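Local structure of sugar ABC transporter substrate-binding protein, BlMnBP1 (Bifidobacterium animalis subsp. lactis ATCC 27673, 6I5R) at residues I40-N45 and M338-W343; E173-L178 and V251-T256; S122-V127 and G138-I143; Y206-A211 and K216-V221; M344-G349 and P358-D363. The protein binds mannobiose and probably serves as the extracellular solute-binding component that hands beta-manno-oligosaccharides to an ABC importer. All blocks are in the same frame, centred on the assembly; numbering follows the deposited sequence.

Contact 1: I40-N45 and M338-W343; sequences ITFMNN and MIFVKW. With BMA (beta-D-mannopyranose), chain B.
F340 turns the edge of its ring toward a face of F42 in an offset edge-to-face pair, with centroids 5.5 Å apart and planes at 61°. F42 CE2 lies in the plane of the F340 ring, beyond its edge, while F42 CD2 and F340 CE2 make the closest approach at 3.7 Å. The amide nitrogen N44 ND2 sits 3.5 Å above one face of F42, displaced toward its rim. With CG anti to the backbone N (chi1 180°), F340 reaches from helix 331-346 toward the strand, and I40 CD1 comes within 4.0 Å of F340 CB. Further rings continue the cluster, W59 against F42 and F66 against F340. Further along the segment, N45 ND2 donates to two mannose oxygens, O6 at 3.0 Å and O2 at 2.9 Å. No hydrogen bond crosses this buried seam, so apolar and edge-to-face ring packing joins strand 38-44 to helix 331-346, while the same segment offers the amide of N45 to the sugar.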
# COMPACT_ATOMS: atom_id res chain seq x y z
N ILE A 40 -5.74 -21.50 -14.03
CA ILE A 40 -4.83 -20.89 -13.08
C ILE A 40 -5.63 -20.38 -11.89
O ILE A 40 -6.79 -19.97 -12.03
CB ILE A 40 -4.02 -19.76 -13.75
CG1 ILE A 40 -4.94 -18.69 -14.32
CG2 ILE A 40 -3.16 -20.40 -14.89
CD1 ILE A 40 -4.20 -17.46 -14.90
N THR A 41 -4.98 -20.42 -10.73
CA THR A 41 -5.55 -19.99 -9.46
C THR A 41 -4.89 -18.67 -9.12
O THR A 41 -3.65 -18.59 -9.05
CB THR A 41 -5.36 -21.04 -8.37
OG1 THR A 41 -6.17 -22.17 -8.69
CG2 THR A 41 -5.82 -20.50 -7.02
N PHE A 42 -5.71 -17.64 -8.90
CA PHE A 42 -5.29 -16.26 -8.67
C PHE A 42 -5.69 -15.90 -7.25
O PHE A 42 -6.88 -15.80 -6.96
CB PHE A 42 -5.95 -15.37 -9.72
CG PHE A 42 -5.86 -13.88 -9.45
CD1 PHE A 42 -4.80 -13.34 -8.74
CD2 PHE A 42 -6.84 -13.02 -9.95
CE1 PHE A 42 -4.74 -11.99 -8.53
CE2 PHE A 42 -6.76 -11.65 -9.73
CZ PHE A 42 -5.71 -11.15 -9.01
N MET A 43 -4.71 -15.79 -6.35
CA MET A 43 -4.97 -15.43 -4.96
C MET A 43 -4.85 -13.92 -4.81
O MET A 43 -3.84 -13.33 -5.23
CB MET A 43 -3.98 -16.11 -4.02
CG MET A 43 -4.02 -17.64 -3.96
SD MET A 43 -2.69 -18.18 -2.83
CE MET A 43 -3.08 -17.28 -1.36
N ASN A 44 -5.84 -13.27 -4.21
CA ASN A 44 -5.68 -11.84 -3.93
C ASN A 44 -6.46 -11.46 -2.67
O ASN A 44 -7.14 -12.28 -2.05
CB ASN A 44 -6.08 -10.97 -5.13
CG ASN A 44 -7.55 -10.98 -5.40
OD1 ASN A 44 -8.32 -10.30 -4.73
ND2 ASN A 44 -7.96 -11.75 -6.39
N ASN A 45 -6.33 -10.19 -2.29
CA ASN A 45 -6.84 -9.70 -1.02
C ASN A 45 -8.23 -9.07 -1.12
O ASN A 45 -8.79 -8.68 -0.10
CB ASN A 45 -5.90 -8.65 -0.45
CG ASN A 45 -5.74 -7.47 -1.38
OD1 ASN A 45 -5.46 -7.63 -2.56
ND2 ASN A 45 -5.95 -6.27 -0.86
N MET A 338 1.24 -15.27 -16.90
CA MET A 338 1.89 -14.03 -17.31
C MET A 338 1.04 -13.29 -18.34
O MET A 338 1.01 -12.05 -18.35
CB MET A 338 3.29 -14.33 -17.87
CG MET A 338 4.12 -13.08 -18.09
SD MET A 338 5.85 -13.39 -18.56
CE MET A 338 6.46 -14.51 -17.30
N ILE A 339 0.33 -14.04 -19.18
CA ILE A 339 -0.67 -13.44 -20.06
C ILE A 339 -1.75 -12.73 -19.25
O ILE A 339 -2.10 -11.58 -19.52
CB ILE A 339 -1.27 -14.51 -20.98
CG1 ILE A 339 -0.16 -15.05 -21.89
CG2 ILE A 339 -2.43 -13.95 -21.78
CD1 ILE A 339 -0.57 -16.22 -22.78
N PHE A 340 -2.30 -13.40 -18.22
CA PHE A 340 -3.34 -12.76 -17.42
C PHE A 340 -2.81 -11.52 -16.70
O PHE A 340 -3.50 -10.50 -16.61
CB PHE A 340 -3.93 -13.76 -16.41
CG PHE A 340 -5.00 -13.16 -15.55
CD1 PHE A 340 -6.23 -12.84 -16.09
CD2 PHE A 340 -4.77 -12.90 -14.22
CE1 PHE A 340 -7.21 -12.24 -15.33
CE2 PHE A 340 -5.75 -12.30 -13.43
CZ PHE A 340 -6.97 -11.99 -13.99
N VAL A 341 -1.60 -11.58 -16.15
CA VAL A 341 -1.04 -10.39 -15.50
C VAL A 341 -0.89 -9.26 -16.52
O VAL A 341 -1.22 -8.10 -16.25
CB VAL A 341 0.30 -10.72 -14.83
CG1 VAL A 341 1.02 -9.44 -14.42
CG2 VAL A 341 0.10 -11.61 -13.63
N LYS A 342 -0.37 -9.56 -17.70
CA LYS A 342 -0.21 -8.50 -18.67
C LYS A 342 -1.56 -7.95 -19.10
O LYS A 342 -1.71 -6.74 -19.31
CB LYS A 342 0.58 -8.99 -19.88
CG LYS A 342 0.95 -7.87 -20.86
CD LYS A 342 2.12 -8.27 -21.78
CE LYS A 342 2.66 -7.10 -22.57
NZ LYS A 342 3.84 -7.50 -23.40
N TRP A 343 -2.56 -8.83 -19.23
CA TRP A 343 -3.91 -8.38 -19.55
C TRP A 343 -4.43 -7.48 -18.43
O TRP A 343 -5.01 -6.42 -18.69
CB TRP A 343 -4.86 -9.58 -19.78
CG TRP A 343 -6.24 -9.09 -20.20
CD1 TRP A 343 -6.62 -8.72 -21.46
CD2 TRP A 343 -7.35 -8.81 -19.35
NE1 TRP A 343 -7.92 -8.27 -21.45
CE2 TRP A 343 -8.39 -8.32 -20.17
CE3 TRP A 343 -7.58 -8.96 -17.98
CZ2 TRP A 343 -9.63 -7.94 -19.65
CZ3 TRP A 343 -8.83 -8.61 -17.47
CH2 TRP A 343 -9.83 -8.10 -18.30
C1 BMA B . -7.05 -4.06 1.84
C2 BMA B . -5.75 -4.59 2.52
C3 BMA B . -4.66 -3.59 2.30
C4 BMA B . -4.59 -3.16 0.83
C5 BMA B . -5.94 -2.65 0.35
C6 BMA B . -5.91 -2.29 -1.13
O2 BMA B . -5.28 -5.78 1.88
O3 BMA B . -3.37 -4.07 2.70
O4 BMA B . -3.65 -2.12 0.74
O5 BMA B . -6.90 -3.71 0.52
O6 BMA B . -5.66 -3.46 -1.93

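Contact 2: E173-L178 and V251-T256; sequences EFQADL and VANGYT
A bend at chi2 (-58°) curls the Q175 side chain round so that its end, rather than its root, meets N253 and Y255. L178 points its CB at Y255, 3.4 Å from CD2. The single hydrogen bond across the contact runs from N253 ND2 to Q175 OE1 (3.1 Å, 151° at the hydrogen). The acceptor lies almost in the amide plane of N253, but the donor stands well above the carbonyl plane of Q175, and the two amides are tilted by 61°. OE1 serves a second neighbour too: it sits at the edge of the Y255 ring, close to its plane, 3.4 Å from CD2. The ring is also flanked on both faces: L178 C lies over the centre of one, and N253 CB 3.3 Å above the other, toward the rim. Glutamine suits this partly exposed place because it has both a flexible chain and a polar end, while leucine supplies a buried apolar surface. On the far flank of helix 171-184, D177 OD1 ligates a zinc ion. G254 takes positive phi, a conformation glycine adopts readily, and ends helix 239-252 in a Schellman motif, which turns the chain so that Y255 packs on helix 171-184 and its backbone bonds to L190 of strand 188-190.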
# COMPACT_ATOMS: atom_id res chain seq x y z
N GLU A 173 -1.51 21.61 12.90
CA GLU A 173 -2.76 21.97 12.25
C GLU A 173 -3.74 20.80 12.24
O GLU A 173 -4.93 20.97 12.50
CB GLU A 173 -2.49 22.47 10.83
CG GLU A 173 -1.60 23.74 10.74
CD GLU A 173 -1.51 24.35 9.33
OE1 GLU A 173 -1.90 23.67 8.34
OE2 GLU A 173 -1.05 25.53 9.22
N PHE A 174 -3.24 19.58 11.96
CA PHE A 174 -4.12 18.41 11.95
C PHE A 174 -4.78 18.21 13.31
O PHE A 174 -6.00 18.00 13.39
CB PHE A 174 -3.32 17.16 11.54
CG PHE A 174 -4.17 15.93 11.25
CD1 PHE A 174 -5.15 15.95 10.27
CD2 PHE A 174 -3.96 14.75 11.93
CE1 PHE A 174 -5.89 14.82 10.00
CE2 PHE A 174 -4.72 13.62 11.66
CZ PHE A 174 -5.67 13.67 10.69
N GLN A 175 -3.98 18.19 14.39
CA GLN A 175 -4.54 18.01 15.73
C GLN A 175 -5.53 19.13 16.07
O GLN A 175 -6.58 18.89 16.69
CB GLN A 175 -3.41 17.96 16.77
CG GLN A 175 -2.42 16.74 16.66
CD GLN A 175 -3.14 15.39 16.77
OE1 GLN A 175 -4.12 15.26 17.54
NE2 GLN A 175 -2.66 14.38 16.04
N ALA A 176 -5.25 20.35 15.63
CA ALA A 176 -6.20 21.45 15.81
C ALA A 176 -7.50 21.16 15.09
O ALA A 176 -8.59 21.41 15.62
CB ALA A 176 -5.58 22.76 15.31
N ASP A 177 -7.41 20.58 13.88
CA ASP A 177 -8.62 20.23 13.13
C ASP A 177 -9.37 19.07 13.78
O ASP A 177 -10.60 19.06 13.81
CB ASP A 177 -8.29 19.89 11.68
CG ASP A 177 -7.80 21.11 10.89
OD1 ASP A 177 -8.07 22.23 11.34
OD2 ASP A 177 -7.17 20.96 9.84
N LEU A 178 -8.64 18.05 14.26
CA LEU A 178 -9.31 16.96 14.95
C LEU A 178 -10.09 17.47 16.16
O LEU A 178 -11.22 17.04 16.41
CB LEU A 178 -8.30 15.90 15.39
CG LEU A 178 -7.56 15.21 14.23
CD1 LEU A 178 -6.57 14.17 14.77
CD2 LEU A 178 -8.56 14.58 13.29
N VAL A 251 -4.76 9.68 19.40
CA VAL A 251 -5.34 8.77 20.39
C VAL A 251 -5.27 9.37 21.79
O VAL A 251 -6.22 9.31 22.57
CB VAL A 251 -4.62 7.41 20.34
CG1 VAL A 251 -5.14 6.47 21.43
CG2 VAL A 251 -4.78 6.78 18.95
N ALA A 252 -4.11 9.92 22.15
CA ALA A 252 -3.92 10.44 23.50
C ALA A 252 -4.83 11.63 23.76
O ALA A 252 -5.31 11.81 24.88
CB ALA A 252 -2.46 10.83 23.72
N ASN A 253 -5.07 12.45 22.73
CA ASN A 253 -5.95 13.62 22.81
C ASN A 253 -7.43 13.25 22.84
O ASN A 253 -8.28 14.15 23.00
CB ASN A 253 -5.68 14.56 21.62
CG ASN A 253 -4.36 15.32 21.75
OD1 ASN A 253 -3.86 15.51 22.85
ND2 ASN A 253 -3.77 15.73 20.60
N GLY A 254 -7.75 11.97 22.72
CA GLY A 254 -9.14 11.54 22.71
C GLY A 254 -9.86 11.85 21.42
O GLY A 254 -11.07 12.08 21.44
N TYR A 255 -9.13 11.89 20.30
CA TYR A 255 -9.71 12.21 19.01
C TYR A 255 -9.94 10.98 18.14
O TYR A 255 -10.15 11.13 16.93
CB TYR A 255 -8.82 13.18 18.23
CG TYR A 255 -8.52 14.49 18.91
CD1 TYR A 255 -9.37 15.01 19.87
CD2 TYR A 255 -7.37 15.19 18.61
CE1 TYR A 255 -9.08 16.20 20.52
CE2 TYR A 255 -7.09 16.39 19.24
CZ TYR A 255 -7.95 16.88 20.20
OH TYR A 255 -7.71 18.06 20.89
N THR A 256 -9.85 9.77 18.71
CA THR A 256 -10.13 8.53 17.97
C THR A 256 -11.34 7.84 18.59
O THR A 256 -11.96 8.33 19.55
CB THR A 256 -8.91 7.61 17.93
OG1 THR A 256 -8.53 7.25 19.26
CG2 THR A 256 -7.77 8.30 17.25

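Contact 3: S122-V127 and G138-I143; sequences SEMEKV and GQTYGI
T140 and I143 pack on M124 of helix 121-124 from the start of the long strand 139-155, which with strand 135-136 forms a beta hairpin. G138, in the hairpin turn, has a positive phi (84°) that glycine tolerates well, and is linked to the helix by one water, which accepts from S122 N at 3.1 Å and donates to G138 O at 3.0 Å. Two residues on, T140 directs its side chain at M124, and its CB lies 3.9 Å from M124 CG. Its hydroxyl, OG1, stays close to the methionine chain yet is bound elsewhere, to A131 O and to the hydroxyl of T121, so threonine can occupy a buried place with its polar atom satisfied. I143, branched and apolar, also leans on V341 and T345 of helix 331-346. M124 reaches both strand residues because its chain is bent at chi2 (-64°) and chi3 (-65°), which sets CG against T140 and carries the far end on to the isoleucine, crossing it at about a right angle. Methionine, long, unbranched and flexible, fits such a path, which ends where M124 CE meets I143 CD1 at 3.8 Å.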
# COMPACT_ATOMS: atom_id res chain seq x y z
N SER A 122 15.65 -3.63 -16.55
CA SER A 122 15.87 -2.56 -17.50
C SER A 122 14.94 -2.68 -18.70
O SER A 122 14.58 -1.65 -19.30
CB SER A 122 17.32 -2.55 -17.96
OG SER A 122 17.66 -3.75 -18.60
N GLU A 123 14.59 -3.92 -19.11
CA GLU A 123 13.61 -4.11 -20.18
C GLU A 123 12.19 -3.85 -19.68
O GLU A 123 11.35 -3.33 -20.43
CB GLU A 123 13.72 -5.53 -20.77
CG GLU A 123 14.88 -5.70 -21.77
CD GLU A 123 14.82 -4.70 -22.93
OE1 GLU A 123 13.86 -4.75 -23.72
OE2 GLU A 123 15.72 -3.83 -23.01
N MET A 124 11.89 -4.23 -18.43
CA MET A 124 10.54 -4.04 -17.91
C MET A 124 10.21 -2.56 -17.77
O MET A 124 9.07 -2.14 -18.03
CB MET A 124 10.38 -4.77 -16.58
CG MET A 124 10.47 -6.30 -16.69
SD MET A 124 9.10 -6.95 -17.68
CE MET A 124 7.68 -6.53 -16.65
N GLU A 125 11.19 -1.74 -17.40
CA GLU A 125 10.89 -0.33 -17.21
C GLU A 125 10.46 0.33 -18.51
O GLU A 125 9.97 1.46 -18.48
CB GLU A 125 12.09 0.39 -16.59
CG GLU A 125 13.22 0.70 -17.52
CD GLU A 125 14.37 1.42 -16.82
OE1 GLU A 125 15.27 1.95 -17.54
OE2 GLU A 125 14.37 1.44 -15.57
N LYS A 126 10.65 -0.34 -19.65
CA LYS A 126 10.14 0.18 -20.92
C LYS A 126 8.64 -0.05 -21.08
O LYS A 126 8.02 0.59 -21.94
CB LYS A 126 10.87 -0.48 -22.09
CG LYS A 126 12.39 -0.35 -22.03
CD LYS A 126 13.13 -0.91 -23.28
CE LYS A 126 14.64 -0.78 -23.08
NZ LYS A 126 15.50 -1.24 -24.19
N VAL A 127 8.02 -0.90 -20.28
CA VAL A 127 6.64 -1.29 -20.53
C VAL A 127 5.77 -1.22 -19.29
O VAL A 127 4.54 -1.26 -19.37
CB VAL A 127 6.58 -2.70 -21.16
CG1 VAL A 127 7.25 -2.67 -22.52
CG2 VAL A 127 7.24 -3.71 -20.26
N GLY A 138 18.70 -7.65 -10.70
CA GLY A 138 18.45 -7.19 -12.06
C GLY A 138 17.23 -7.77 -12.75
O GLY A 138 17.04 -7.55 -13.96
N GLN A 139 16.40 -8.52 -12.04
CA GLN A 139 15.19 -9.09 -12.61
C GLN A 139 13.99 -8.55 -11.83
O GLN A 139 14.07 -8.37 -10.61
CB GLN A 139 15.21 -10.60 -12.54
CG GLN A 139 16.28 -11.29 -13.33
CD GLN A 139 16.01 -11.31 -14.84
OE1 GLN A 139 14.90 -11.58 -15.27
NE2 GLN A 139 17.05 -11.05 -15.64
N THR A 140 12.90 -8.31 -12.54
CA THR A 140 11.62 -7.93 -11.96
C THR A 140 10.73 -9.15 -11.72
O THR A 140 10.47 -9.94 -12.64
CB THR A 140 10.93 -6.94 -12.89
OG1 THR A 140 11.73 -5.74 -13.00
CG2 THR A 140 9.57 -6.58 -12.37
N TYR A 141 10.28 -9.31 -10.47
CA TYR A 141 9.46 -10.44 -10.04
C TYR A 141 8.02 -10.08 -9.69
O TYR A 141 7.21 -10.98 -9.46
CB TYR A 141 10.12 -11.12 -8.83
CG TYR A 141 11.45 -11.71 -9.13
CD1 TYR A 141 12.64 -10.99 -8.97
CD2 TYR A 141 11.54 -13.03 -9.57
CE1 TYR A 141 13.85 -11.57 -9.23
CE2 TYR A 141 12.73 -13.59 -9.86
CZ TYR A 141 13.89 -12.88 -9.68
OH TYR A 141 15.10 -13.49 -9.98
N GLY A 142 7.69 -8.80 -9.63
CA GLY A 142 6.32 -8.39 -9.39
C GLY A 142 5.97 -7.17 -10.22
O GLY A 142 6.81 -6.32 -10.50
N ILE A 143 4.70 -7.12 -10.62
CA ILE A 143 4.12 -5.97 -11.31
C ILE A 143 3.00 -5.42 -10.44
O ILE A 143 2.12 -6.17 -10.01
CB ILE A 143 3.58 -6.36 -12.70
CG1 ILE A 143 4.69 -7.03 -13.53
CG2 ILE A 143 2.98 -5.16 -13.41
CD1 ILE A 143 4.31 -7.29 -14.99
O HOH W 1 18.04 -5.01 -15.21

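Contact 4: Y206-A211 and K216-V221; sequences YIAGNA and KFMNQV
A208 pushes its methyl group between F217 and M218, with CB 3.6 Å from F217 CD2 and 3.9 Å from M218 CB. The phenylalanine lies obliquely to the alanine backbone as well, its CD2 3.6 Å from A208 CA, and its CE2 comes to 3.9 Å from I207 O. M218 encloses the methyl from a second direction: its chain, bent at chi2 (74°) and chi3 (85°), doubles back and brings CE to 3.9 Å from A208 CB. A small residue suits this spot, because the CA atoms of A208 and M218 are only 5.4 Å apart. No hydrogen bond joins the two segments, so dispersion between buried apolar groups carries the contact. A208 holds the N-cap position of helix 209-212, and its O accepts from the hydroxyl of T212. At the start of helix 217-224, K216 O receives both Q220 N and V221 N, which approach from opposite faces of its plane; the bond from V221 N, five residues on, marks the wider pi-type turn. The contact thus packs the residues leading into helix 209-212 against the first turn of helix 217-224. I207 rests on P240 and Y244 of helix 239-252, M218 touches L392 of helix 391-399, and N210 OD1 accepts from T316 N of strand 314-325.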
# COMPACT_ATOMS: atom_id res chain seq x y z
N TYR A 206 3.92 6.40 5.20
CA TYR A 206 4.06 7.85 5.19
C TYR A 206 5.43 8.34 5.63
O TYR A 206 5.71 9.54 5.52
CB TYR A 206 3.01 8.49 6.11
CG TYR A 206 1.63 8.11 5.68
CD1 TYR A 206 1.10 6.88 6.03
CD2 TYR A 206 0.88 8.93 4.89
CE1 TYR A 206 -0.13 6.49 5.61
CE2 TYR A 206 -0.37 8.55 4.47
CZ TYR A 206 -0.88 7.33 4.84
OH TYR A 206 -2.13 6.94 4.40
N ILE A 207 6.27 7.46 6.15
CA ILE A 207 7.40 7.94 6.94
C ILE A 207 8.63 8.27 6.12
O ILE A 207 9.59 8.82 6.68
CB ILE A 207 7.81 6.91 8.00
CG1 ILE A 207 8.27 5.60 7.35
CG2 ILE A 207 6.66 6.63 8.95
CD1 ILE A 207 9.23 4.78 8.20
N ALA A 208 8.65 7.95 4.82
CA ALA A 208 9.83 8.16 4.00
C ALA A 208 9.58 9.33 3.09
O ALA A 208 9.73 10.50 3.52
CB ALA A 208 10.17 6.84 3.27
N GLY A 209 9.23 9.14 1.83
CA GLY A 209 9.07 10.27 0.93
C GLY A 209 8.09 11.31 1.45
O GLY A 209 8.33 12.51 1.29
N ASN A 210 6.96 10.87 2.02
CA ASN A 210 5.96 11.82 2.46
C ASN A 210 6.47 12.68 3.58
O ASN A 210 6.13 13.87 3.66
CB ASN A 210 4.70 11.13 2.95
CG ASN A 210 3.88 10.61 1.84
OD1 ASN A 210 4.39 9.91 0.97
ND2 ASN A 210 2.60 11.00 1.82
N ALA A 211 7.21 12.09 4.51
CA ALA A 211 7.64 12.82 5.69
C ALA A 211 8.98 13.51 5.50
O ALA A 211 9.33 14.36 6.33
CB ALA A 211 7.71 11.88 6.90
N LYS A 216 15.14 8.99 -1.93
CA LYS A 216 16.13 8.02 -1.51
C LYS A 216 15.97 7.60 -0.05
O LYS A 216 16.75 6.76 0.43
CB LYS A 216 17.55 8.59 -1.69
CG LYS A 216 17.94 8.85 -3.13
CD LYS A 216 19.38 9.29 -3.31
CE LYS A 216 19.70 9.47 -4.80
NZ LYS A 216 21.13 9.87 -4.98
N PHE A 217 15.01 8.16 0.69
CA PHE A 217 14.96 7.90 2.12
C PHE A 217 14.69 6.43 2.41
O PHE A 217 15.37 5.81 3.24
CB PHE A 217 13.88 8.73 2.80
CG PHE A 217 13.96 8.66 4.29
CD1 PHE A 217 14.85 9.48 4.98
CD2 PHE A 217 13.23 7.73 5.00
CE1 PHE A 217 14.96 9.39 6.34
CE2 PHE A 217 13.34 7.65 6.38
CZ PHE A 217 14.21 8.48 7.04
N MET A 218 13.70 5.85 1.74
CA MET A 218 13.27 4.49 2.07
C MET A 218 14.37 3.47 1.85
O MET A 218 14.64 2.65 2.73
CB MET A 218 12.05 4.10 1.23
CG MET A 218 11.60 2.70 1.52
SD MET A 218 10.78 2.62 3.13
CE MET A 218 9.14 3.10 2.64
N ASN A 219 14.97 3.45 0.66
CA ASN A 219 15.89 2.38 0.30
C ASN A 219 17.34 2.71 0.57
O ASN A 219 18.17 1.80 0.60
CB ASN A 219 15.71 2.00 -1.18
CG ASN A 219 14.37 1.34 -1.43
OD1 ASN A 219 13.94 0.50 -0.63
ND2 ASN A 219 13.69 1.70 -2.54
N GLN A 220 17.68 3.98 0.78
CA GLN A 220 19.07 4.34 1.03
C GLN A 220 19.28 4.88 2.45
O GLN A 220 20.10 4.35 3.20
CB GLN A 220 19.58 5.36 0.00
CG GLN A 220 19.67 4.80 -1.40
CD GLN A 220 20.31 5.76 -2.40
OE1 GLN A 220 21.12 6.63 -2.05
NE2 GLN A 220 19.96 5.60 -3.65
N VAL A 221 18.55 5.92 2.84
CA VAL A 221 18.84 6.59 4.11
C VAL A 221 18.41 5.74 5.29
O VAL A 221 19.18 5.50 6.23
CB VAL A 221 18.15 7.97 4.15
CG1 VAL A 221 18.40 8.64 5.53
CG2 VAL A 221 18.62 8.85 3.00

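Contact 5: M344-G349 and P358-D363; sequences MTEDSG and PIKADD
T345 and E346, at the C-terminal end of helix 331-346, face I359 and K360 where a type I beta turn from K360 to D363 begins. The compact half belongs to T345. Its CG2, set anti to the backbone N, approaches I359 CB at 4.1 Å and K360 N at 3.9 Å, while its hydroxyl turns back to V341 O within the helix. Threonine thus presents a methyl to the loop and satisfies its polar branch at home. Beside this packing, one water joins the backbones, donating to T345 O at 2.6 Å and accepting from K360 N at 2.9 Å; such a bridge suits a carbonyl in the last helical turn. The outer half is looser and ionic. K360, extended along its whole length, crosses E346 at about a right angle, and NZ forms a salt bridge of 3.5 Å with E346 OE1. D362 of the same turn adds a long salt bridge, so one ammonium group faces two carboxylates, which probably helps to balance their negative charge. Long flexible chains fit this more open edge, where hydration takes part: a second water donates to D347 OD1 and accepts only a weak bond from K360 NZ, at 3.4 Å.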
# COMPACT_ATOMS: atom_id res chain seq x y z
N MET A 344 -4.26 -7.91 -17.18
CA MET A 344 -4.65 -7.06 -16.06
C MET A 344 -3.97 -5.70 -16.16
O MET A 344 -4.61 -4.66 -15.96
CB MET A 344 -4.29 -7.74 -14.74
CG MET A 344 -5.26 -8.83 -14.30
SD MET A 344 -6.98 -8.32 -14.17
CE MET A 344 -6.92 -6.95 -12.98
N THR A 345 -2.67 -5.69 -16.48
CA THR A 345 -1.92 -4.45 -16.48
C THR A 345 -2.31 -3.55 -17.64
O THR A 345 -2.55 -2.35 -17.45
CB THR A 345 -0.41 -4.74 -16.54
OG1 THR A 345 -0.05 -5.55 -15.42
CG2 THR A 345 0.38 -3.45 -16.50
N GLU A 346 -2.40 -4.10 -18.85
CA GLU A 346 -2.53 -3.26 -20.04
C GLU A 346 -3.97 -3.07 -20.49
O GLU A 346 -4.28 -2.02 -21.05
CB GLU A 346 -1.74 -3.84 -21.21
CG GLU A 346 -0.29 -4.03 -20.90
CD GLU A 346 0.56 -3.96 -22.14
OE1 GLU A 346 0.02 -4.02 -23.29
OE2 GLU A 346 1.80 -3.82 -21.97
N ASP A 347 -4.85 -4.04 -20.20
CA ASP A 347 -6.18 -4.05 -20.82
C ASP A 347 -7.36 -3.99 -19.85
O ASP A 347 -8.41 -3.46 -20.21
CB ASP A 347 -6.37 -5.32 -21.69
CG ASP A 347 -5.59 -5.28 -23.02
OD1 ASP A 347 -4.78 -4.37 -23.25
OD2 ASP A 347 -5.78 -6.18 -23.86
N SER A 348 -7.22 -4.53 -18.63
CA SER A 348 -8.38 -4.77 -17.78
C SER A 348 -9.12 -3.50 -17.42
O SER A 348 -10.35 -3.53 -17.25
CB SER A 348 -7.96 -5.46 -16.48
OG SER A 348 -7.12 -4.63 -15.73
N GLY A 349 -8.40 -2.40 -17.18
CA GLY A 349 -9.00 -1.23 -16.56
C GLY A 349 -9.01 -1.25 -15.04
O GLY A 349 -9.62 -0.36 -14.44
N PRO A 358 -2.51 3.90 -13.53
CA PRO A 358 -2.18 2.73 -14.37
C PRO A 358 -0.69 2.48 -14.41
O PRO A 358 0.14 3.39 -14.29
CB PRO A 358 -2.70 3.10 -15.77
CG PRO A 358 -3.36 4.41 -15.66
CD PRO A 358 -3.12 5.00 -14.30
N ILE A 359 -0.35 1.20 -14.58
CA ILE A 359 1.02 0.74 -14.52
C ILE A 359 1.64 0.55 -15.90
O ILE A 359 2.88 0.58 -16.02
CB ILE A 359 1.09 -0.55 -13.68
CG1 ILE A 359 0.60 -0.22 -12.27
CG2 ILE A 359 2.47 -1.14 -13.65
CD1 ILE A 359 1.47 0.69 -11.51
N LYS A 360 0.84 0.38 -16.95
CA LYS A 360 1.41 0.37 -18.29
C LYS A 360 2.24 1.63 -18.48
O LYS A 360 1.80 2.75 -18.18
CB LYS A 360 0.31 0.29 -19.35
CG LYS A 360 0.89 0.15 -20.75
CD LYS A 360 -0.18 0.06 -21.83
CE LYS A 360 0.47 -0.40 -23.11
NZ LYS A 360 -0.54 -0.65 -24.18
N ALA A 361 3.47 1.45 -18.96
CA ALA A 361 4.47 2.52 -18.92
C ALA A 361 3.97 3.77 -19.62
O ALA A 361 4.25 4.89 -19.17
CB ALA A 361 5.78 2.06 -19.55
N ASP A 362 3.23 3.61 -20.72
CA ASP A 362 2.92 4.73 -21.60
C ASP A 362 1.58 5.37 -21.32
O ASP A 362 1.09 6.11 -22.17
CB ASP A 362 2.91 4.26 -23.05
CG ASP A 362 1.80 3.26 -23.30
OD1 ASP A 362 0.59 3.57 -23.13
OD2 ASP A 362 2.14 2.11 -23.64
N ASP A 363 0.94 5.05 -20.20
CA ASP A 363 -0.36 5.60 -19.82
C ASP A 363 -0.10 6.63 -18.74
O ASP A 363 0.27 6.28 -17.62
CB ASP A 363 -1.27 4.49 -19.31
CG ASP A 363 -2.74 4.94 -19.14
OD1 ASP A 363 -3.03 6.14 -18.95
OD2 ASP A 363 -3.60 4.04 -19.18
O HOH W 2 -2.08 0.17 -16.80
O HOH W 3 -3.45 -2.49 -24.21

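Contacts 1, 3 and 5 form one cluster, with centres 14 to 17 Å apart. Helix 331-346 runs through contacts 1 and 5, and I143 of contact 3 joins them, its CD1 4.0 Å from V341 CG1 and its CG2 4.1 Å from I359 CG2. A probable backbone hydrogen bond from A361 N to V127 O (2.9 Å) further ties contact 5 to contact 3. Contacts 2 and 4 lie away from this cluster, the centre of contact 2 about 42 Å from that of contact 1, consistent with the two lobes of a periplasmic-binding-protein fold. Mannobiose lies in the pocket that would be expected between the two lobes: contact 1 supplies N45 to it, whereas the M218 side chain of contact 4 stays about 14 Å from a mannose.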